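Local coordinates for alpha-L-rhamnosidase (Aspergillus terreus, PDB 6GSZ), which probably hydrolyses terminal non-reducing alpha-L-rhamnose residues in alpha-L-rhamnosides, and binds calcium ions, at residues K136-D141 with D191-G196; R160-R165 with P197-V202. One frame throughout, in Å; residues are numbered along the deposited sequence.

Interaction 1 of 2, residues K136-D141 with D191-G196; sequences KEFSVD and DLLKQG. With CA (calcium ion), chain Y.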
loop_
_atom_site.group_PDB
_atom_site.type_symbol
_atom_site.label_atom_id
_atom_site.label_comp_id
_atom_site.label_asym_id
_atom_site.label_seq_id
_atom_site.Cartn_x
_atom_site.Cartn_y
_atom_site.Cartn_z
ATOM N N LYS A 136 -7.443 29.113 -17.317
ATOM C CA LYS A 136 -6.522 29.889 -18.152
ATOM C C LYS A 136 -6.752 29.509 -19.618
ATOM O O LYS A 136 -6.901 28.332 -19.952
ATOM C CB LYS A 136 -5.087 29.567 -17.707
ATOM C CG LYS A 136 -3.966 30.125 -18.573
ATOM C CD LYS A 136 -3.766 31.589 -18.488
ATOM C CE LYS A 136 -2.410 32.013 -19.018
ATOM N NZ LYS A 136 -2.246 33.479 -19.018
ATOM N N GLU A 137 -6.781 30.505 -20.490
ATOM C CA GLU A 137 -6.758 30.286 -21.938
ATOM C C GLU A 137 -5.401 30.735 -22.481
ATOM O O GLU A 137 -4.738 31.637 -21.908
ATOM C CB GLU A 137 -7.895 31.021 -22.649
ATOM C CG GLU A 137 -9.270 30.583 -22.162
ATOM C CD GLU A 137 -10.454 31.166 -22.924
ATOM O OE1 GLU A 137 -10.224 31.695 -24.035
ATOM O OE2 GLU A 137 -11.608 31.051 -22.428
ATOM N N PHE A 138 -4.965 30.046 -23.549
ATOM C CA PHE A 138 -3.630 30.287 -24.134
ATOM C C PHE A 138 -3.695 29.884 -25.598
ATOM O O PHE A 138 -4.653 29.265 -26.028
ATOM C CB PHE A 138 -2.544 29.506 -23.379
ATOM C CG PHE A 138 -2.729 28.008 -23.350
ATOM C CD1 PHE A 138 -3.561 27.428 -22.413
ATOM C CD2 PHE A 138 -2.041 27.176 -24.232
ATOM C CE1 PHE A 138 -3.713 26.063 -22.352
ATOM C CE2 PHE A 138 -2.201 25.796 -24.170
ATOM C CZ PHE A 138 -3.032 25.249 -23.227
ATOM N N SER A 139 -2.622 30.196 -26.306
ATOM C CA SER A 139 -2.516 29.972 -27.720
ATOM C C SER A 139 -1.313 29.097 -28.019
ATOM O O SER A 139 -0.236 29.332 -27.467
ATOM C CB SER A 139 -2.306 31.280 -28.415
ATOM O OG SER A 139 -3.448 32.058 -28.280
ATOM N N VAL A 140 -1.500 28.171 -28.953
ATOM C CA VAL A 140 -0.410 27.423 -29.545
ATOM C C VAL A 140 -0.464 27.720 -31.041
ATOM O O VAL A 140 -1.220 27.111 -31.773
ATOM C CB VAL A 140 -0.525 25.927 -29.222
ATOM C CG1 VAL A 140 0.633 25.158 -29.832
ATOM C CG2 VAL A 140 -0.572 25.684 -27.731
ATOM N N ASP A 141 0.290 28.729 -31.465
ATOM C CA ASP A 141 0.138 29.233 -32.855
ATOM C C ASP A 141 1.266 28.790 -33.799
ATOM O O ASP A 141 1.471 29.349 -34.873
ATOM C CB ASP A 141 0.019 30.748 -32.856
ATOM C CG ASP A 141 -1.145 31.262 -32.027
ATOM O OD1 ASP A 141 -2.316 30.748 -32.197
ATOM O OD2 ASP A 141 -0.878 32.175 -31.234
ATOM N N ASP A 191 -1.970 15.098 -27.118
ATOM C CA ASP A 191 -3.144 14.822 -27.929
ATOM C C ASP A 191 -4.372 15.604 -27.428
ATOM O O ASP A 191 -5.421 15.564 -28.093
ATOM C CB ASP A 191 -3.398 13.320 -27.973
ATOM C CG ASP A 191 -2.381 12.536 -28.800
ATOM O OD1 ASP A 191 -1.597 13.162 -29.603
ATOM O OD2 ASP A 191 -2.392 11.299 -28.656
ATOM N N LEU A 192 -4.269 16.287 -26.278
ATOM C CA LEU A 192 -5.404 17.065 -25.751
ATOM C C LEU A 192 -5.391 18.485 -26.309
ATOM O O LEU A 192 -6.430 19.157 -26.290
ATOM C CB LEU A 192 -5.340 17.112 -24.218
ATOM C CG LEU A 192 -5.275 15.773 -23.500
ATOM C CD1 LEU A 192 -5.413 15.955 -22.006
ATOM C CD2 LEU A 192 -6.320 14.801 -23.976
ATOM N N LEU A 193 -4.223 18.969 -26.753
ATOM C CA LEU A 193 -4.134 20.302 -27.323
ATOM C C LEU A 193 -4.743 20.330 -28.724
ATOM O O LEU A 193 -4.920 19.301 -29.411
ATOM C CB LEU A 193 -2.685 20.752 -27.404
ATOM C CG LEU A 193 -1.929 20.881 -26.093
ATOM C CD1 LEU A 193 -0.466 21.261 -26.382
ATOM C CD2 LEU A 193 -2.562 21.952 -25.252
ATOM N N LYS A 194 -5.037 21.553 -29.154
ATOM C CA LYS A 194 -5.345 21.794 -30.546
ATOM C C LYS A 194 -4.559 23.019 -31.008
ATOM O O LYS A 194 -3.972 23.798 -30.230
ATOM C CB LYS A 194 -6.861 21.880 -30.742
ATOM C CG LYS A 194 -7.579 22.782 -29.760
ATOM C CD LYS A 194 -9.103 22.734 -29.836
ATOM C CE LYS A 194 -9.723 23.707 -28.852
ATOM N NZ LYS A 194 -11.199 23.774 -28.984
ATOM N N GLN A 195 -4.470 23.134 -32.323
ATOM C CA GLN A 195 -3.816 24.250 -32.931
ATOM C C GLN A 195 -4.624 25.513 -32.633
ATOM O O GLN A 195 -5.836 25.515 -32.747
ATOM C CB GLN A 195 -3.775 24.006 -34.444
ATOM C CG GLN A 195 -2.705 24.810 -35.133
ATOM C CD GLN A 195 -1.341 24.370 -34.669
ATOM O OE1 GLN A 195 -0.925 23.250 -34.912
ATOM N NE2 GLN A 195 -0.631 25.259 -34.001
ATOM N N GLY A 196 -3.932 26.573 -32.237
ATOM C CA GLY A 196 -4.606 27.828 -31.993
ATOM C C GLY A 196 -5.033 27.942 -30.530
ATOM O O GLY A 196 -4.268 27.672 -29.609
HETATM CA CA CA Y . 0.928 30.583 -36.770
HETATM O O HOH W 1 -0.738 29.138 -37.074
#

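Interaction 2 of 2, residues R160-R165 with P197-V202; sequences RINDQR and PNAIGV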
loop_
_atom_site.group_PDB
_atom_site.type_symbol
_atom_site.label_atom_id
_atom_site.label_comp_id
_atom_site.label_asym_id
_atom_site.label_seq_id
_atom_site.Cartn_x
_atom_site.Cartn_y
_atom_site.Cartn_z
ATOM N N ARG A 160 -8.444 19.493 -16.574
ATOM C CA ARG A 160 -9.052 19.261 -17.887
ATOM C C ARG A 160 -8.385 20.212 -18.884
ATOM O O ARG A 160 -8.171 21.402 -18.582
ATOM C CB ARG A 160 -10.560 19.537 -17.870
ATOM C CG ARG A 160 -11.337 18.784 -16.799
ATOM C CD ARG A 160 -12.846 18.927 -16.836
ATOM N NE ARG A 160 -13.358 18.127 -17.945
ATOM C CZ ARG A 160 -13.549 16.803 -17.918
ATOM N NH1 ARG A 160 -13.294 16.114 -16.817
ATOM N NH2 ARG A 160 -14.004 16.178 -18.997
ATOM N N ILE A 161 -8.119 19.735 -20.100
ATOM C CA ILE A 161 -7.624 20.577 -21.155
ATOM C C ILE A 161 -8.601 20.456 -22.319
ATOM O O ILE A 161 -8.873 19.342 -22.797
ATOM C CB ILE A 161 -6.208 20.207 -21.596
ATOM C CG1 ILE A 161 -5.214 20.579 -20.500
ATOM C CG2 ILE A 161 -5.851 20.897 -22.915
ATOM C CD1 ILE A 161 -3.796 20.014 -20.756
ATOM N N ASN A 162 -9.214 21.582 -22.723
ATOM C CA ASN A 162 -10.258 21.559 -23.756
ATOM C C ASN A 162 -11.354 20.520 -23.436
ATOM O O ASN A 162 -11.754 19.735 -24.307
ATOM C CB ASN A 162 -9.632 21.355 -25.134
ATOM C CG ASN A 162 -8.571 22.384 -25.459
ATOM O OD1 ASN A 162 -8.789 23.581 -25.244
ATOM N ND2 ASN A 162 -7.441 21.985 -26.027
ATOM N N ASP A 163 -11.811 20.516 -22.170
ATOM C CA ASP A 163 -12.838 19.598 -21.624
ATOM C C ASP A 163 -12.485 18.111 -21.759
ATOM O O ASP A 163 -13.389 17.273 -21.768
ATOM C CB ASP A 163 -14.234 19.843 -22.210
ATOM C CG ASP A 163 -15.349 19.242 -21.344
ATOM O OD1 ASP A 163 -15.186 19.142 -20.058
ATOM O OD2 ASP A 163 -16.364 18.860 -21.933
ATOM N N GLN A 164 -11.205 17.778 -21.814
ATOM C CA GLN A 164 -10.763 16.390 -21.729
ATOM C C GLN A 164 -10.002 16.226 -20.415
ATOM O O GLN A 164 -9.042 16.982 -20.152
ATOM C CB GLN A 164 -9.856 16.085 -22.907
ATOM C CG GLN A 164 -10.527 16.288 -24.250
ATOM C CD GLN A 164 -9.520 16.663 -25.314
ATOM O OE1 GLN A 164 -8.922 17.770 -25.321
ATOM N NE2 GLN A 164 -9.325 15.733 -26.218
ATOM N N ARG A 165 -10.372 15.215 -19.628
ATOM C CA ARG A 165 -9.674 14.977 -18.382
ATOM C C ARG A 165 -8.191 14.703 -18.655
ATOM O O ARG A 165 -7.864 13.910 -19.525
ATOM C CB ARG A 165 -10.302 13.827 -17.588
ATOM C CG ARG A 165 -9.815 13.831 -16.136
ATOM C CD ARG A 165 -10.279 12.628 -15.370
ATOM N NE ARG A 165 -10.188 12.859 -13.938
ATOM C CZ ARG A 165 -9.092 12.613 -13.200
ATOM N NH1 ARG A 165 -7.935 12.256 -13.782
ATOM N NH2 ARG A 165 -9.187 12.698 -11.881
ATOM N N PRO A 197 -6.277 28.360 -30.265
ATOM C CA PRO A 197 -6.721 28.625 -28.887
ATOM C C PRO A 197 -6.967 27.347 -28.094
ATOM O O PRO A 197 -7.518 26.400 -28.644
ATOM C CB PRO A 197 -8.008 29.467 -29.072
ATOM C CG PRO A 197 -8.483 29.125 -30.433
ATOM C CD PRO A 197 -7.302 28.692 -31.264
ATOM N N ASN A 198 -6.583 27.377 -26.816
ATOM C CA ASN A 198 -6.734 26.249 -25.893
ATOM C C ASN A 198 -7.173 26.785 -24.527
ATOM O O ASN A 198 -6.910 27.955 -24.200
ATOM C CB ASN A 198 -5.433 25.465 -25.710
ATOM C CG ASN A 198 -5.020 24.675 -26.937
ATOM O OD1 ASN A 198 -5.317 23.469 -27.031
ATOM N ND2 ASN A 198 -4.333 25.334 -27.881
ATOM N N ALA A 199 -7.746 25.899 -23.711
ATOM C CA ALA A 199 -8.030 26.238 -22.340
ATOM C C ALA A 199 -7.629 25.091 -21.422
ATOM O O ALA A 199 -7.722 23.940 -21.826
ATOM C CB ALA A 199 -9.496 26.559 -22.146
ATOM N N ILE A 200 -7.220 25.461 -20.206
ATOM C CA ILE A 200 -6.992 24.511 -19.106
ATOM C C ILE A 200 -7.876 24.951 -17.950
ATOM O O ILE A 200 -7.950 26.164 -17.633
ATOM C CB ILE A 200 -5.509 24.398 -18.729
ATOM C CG1 ILE A 200 -5.326 23.434 -17.565
ATOM C CG2 ILE A 200 -4.888 25.732 -18.408
ATOM C CD1 ILE A 200 -3.914 22.903 -17.422
ATOM N N GLY A 201 -8.572 23.987 -17.353
ATOM C CA GLY A 201 -9.333 24.208 -16.134
ATOM C C GLY A 201 -8.925 23.181 -15.086
ATOM O O GLY A 201 -8.731 21.994 -15.409
ATOM N N VAL A 202 -8.775 23.600 -13.836
ATOM C CA VAL A 202 -8.388 22.679 -12.771
ATOM C C VAL A 202 -9.309 22.930 -11.574
ATOM O O VAL A 202 -9.503 24.107 -11.160
ATOM C CB VAL A 202 -6.924 22.863 -12.324
ATOM C CG1 VAL A 202 -6.550 21.755 -11.333
ATOM C CG2 VAL A 202 -5.965 22.845 -13.512
#

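Interaction 1 of 2, residues K136-D141 with D191-G196
Val140 and Gly196 form a single antiparallel, hydrogen-bonded bridge where strand 132-140 ends and strand 196-205 begins. Val140 N gives a bond to Gly196 O at 2.9 Å, and Gly196 N returns one to Val140 O at 2.8 Å. Beyond this pair the backbones part: the run from Leu193 to Gly196 lies 69° from the end-to-end direction of Phe138 to Asp141. Gly196, with a positive phi of 91°, is where the chain swings from the loop into the strand.

Gln195 sends its amide back to the bridge. Its chain bends at chi2 (65°), which brings NE2 to 3.0 Å from Val140 O in a weak bond, while the main partner of this nitrogen is the carbonyl of Asp142. Deeper in, Leu193 reaches the rim of the Phe138 ring from near its plane, CD2 lying 3.9 Å from CZ, and the two side chains cross at about a right angle. Asp141 O binds a calcium ion at 2.3 Å, and a water binds the same ion.

Val140 O thus draws a firm main-chain N-H and a weaker amide one, which ties the incoming loop to the strand end just ahead of the carbonyl that holds the metal.

Interaction 2 of 2, residues R160-R165 with P197-V202
Asn162 faces Asn198 and Ala199 with both ends of its amide in use. Its ND2 donates to Asn198 OD1 at 2.8 Å, with the acceptor almost in the amide plane of Asn162, and its OD1 receives Ala199 N at 3.0 Å, tilted off the carbonyl plane. The two amide planes are turned 39° against each other. Because Asn162 N also bonds to Ala199 O, backbone and side chain of one residue take up both the N-H and the C=O of Ala199, and the side-chain oxygen stands in for a strand carbonyl where the strand has already turned away. Chi1 of -55°, placing CG beside the backbone N, turns the amide to that edge.

Further along, Arg160 and Gly201 form an antiparallel hydrogen-bonded pair, Arg160 N meeting Gly201 O at 2.8 Å and Gly201 N returning a bond to Arg160 O. Between this pair and Asn162, Ile161 and Ile200 are a non-hydrogen-bonded pair on one face of the sheet, CG1 of Ile161 lying 4.1 Å from CD1 of Ile200. Strand 156-161 is here a beta hairpin arm: a type I' turn from Ile161 to Gln164 reverses it into strand 164-165, the edge of a five-stranded antiparallel sheet.

Across that turn Arg160 bends at chi3 (75°) and takes Asp163 side-on: NE makes a salt bridge to OD1 at 3.0 Å, on the anti side of the carboxylate, while NH2 bonds to Asp163 O from above the carbonyl plane. Outside the pair, Asn162 ND2 also donates to Leu192 O, and Asn198 ND2 to Lys194 O, fixing both amides against the loop that leads into strand 196-205.

How the interactions relate
Interactions 1 and 2, with centres about 9 Å apart, meet on strand 196-205, which pairs with strand 132-140 on one side and 156-161 on the other. Their segments alternate along the chain, and strand 196-205 lies between the other two strands in the sheet. Two probable backbone hydrogen bonds join them, Asn198 N to Phe138 O at 2.8 Å and Ile200 N to Lys136 O at 2.9 Å. Leu193 CA of interaction 1 also packs 3.4 Å from Asn198 OD1 of interaction 2. Each contact has a calcium ion near it: one is held by Asp141 of interaction 1, while another lies about 7 Å from the Arg160 side chain of interaction 2.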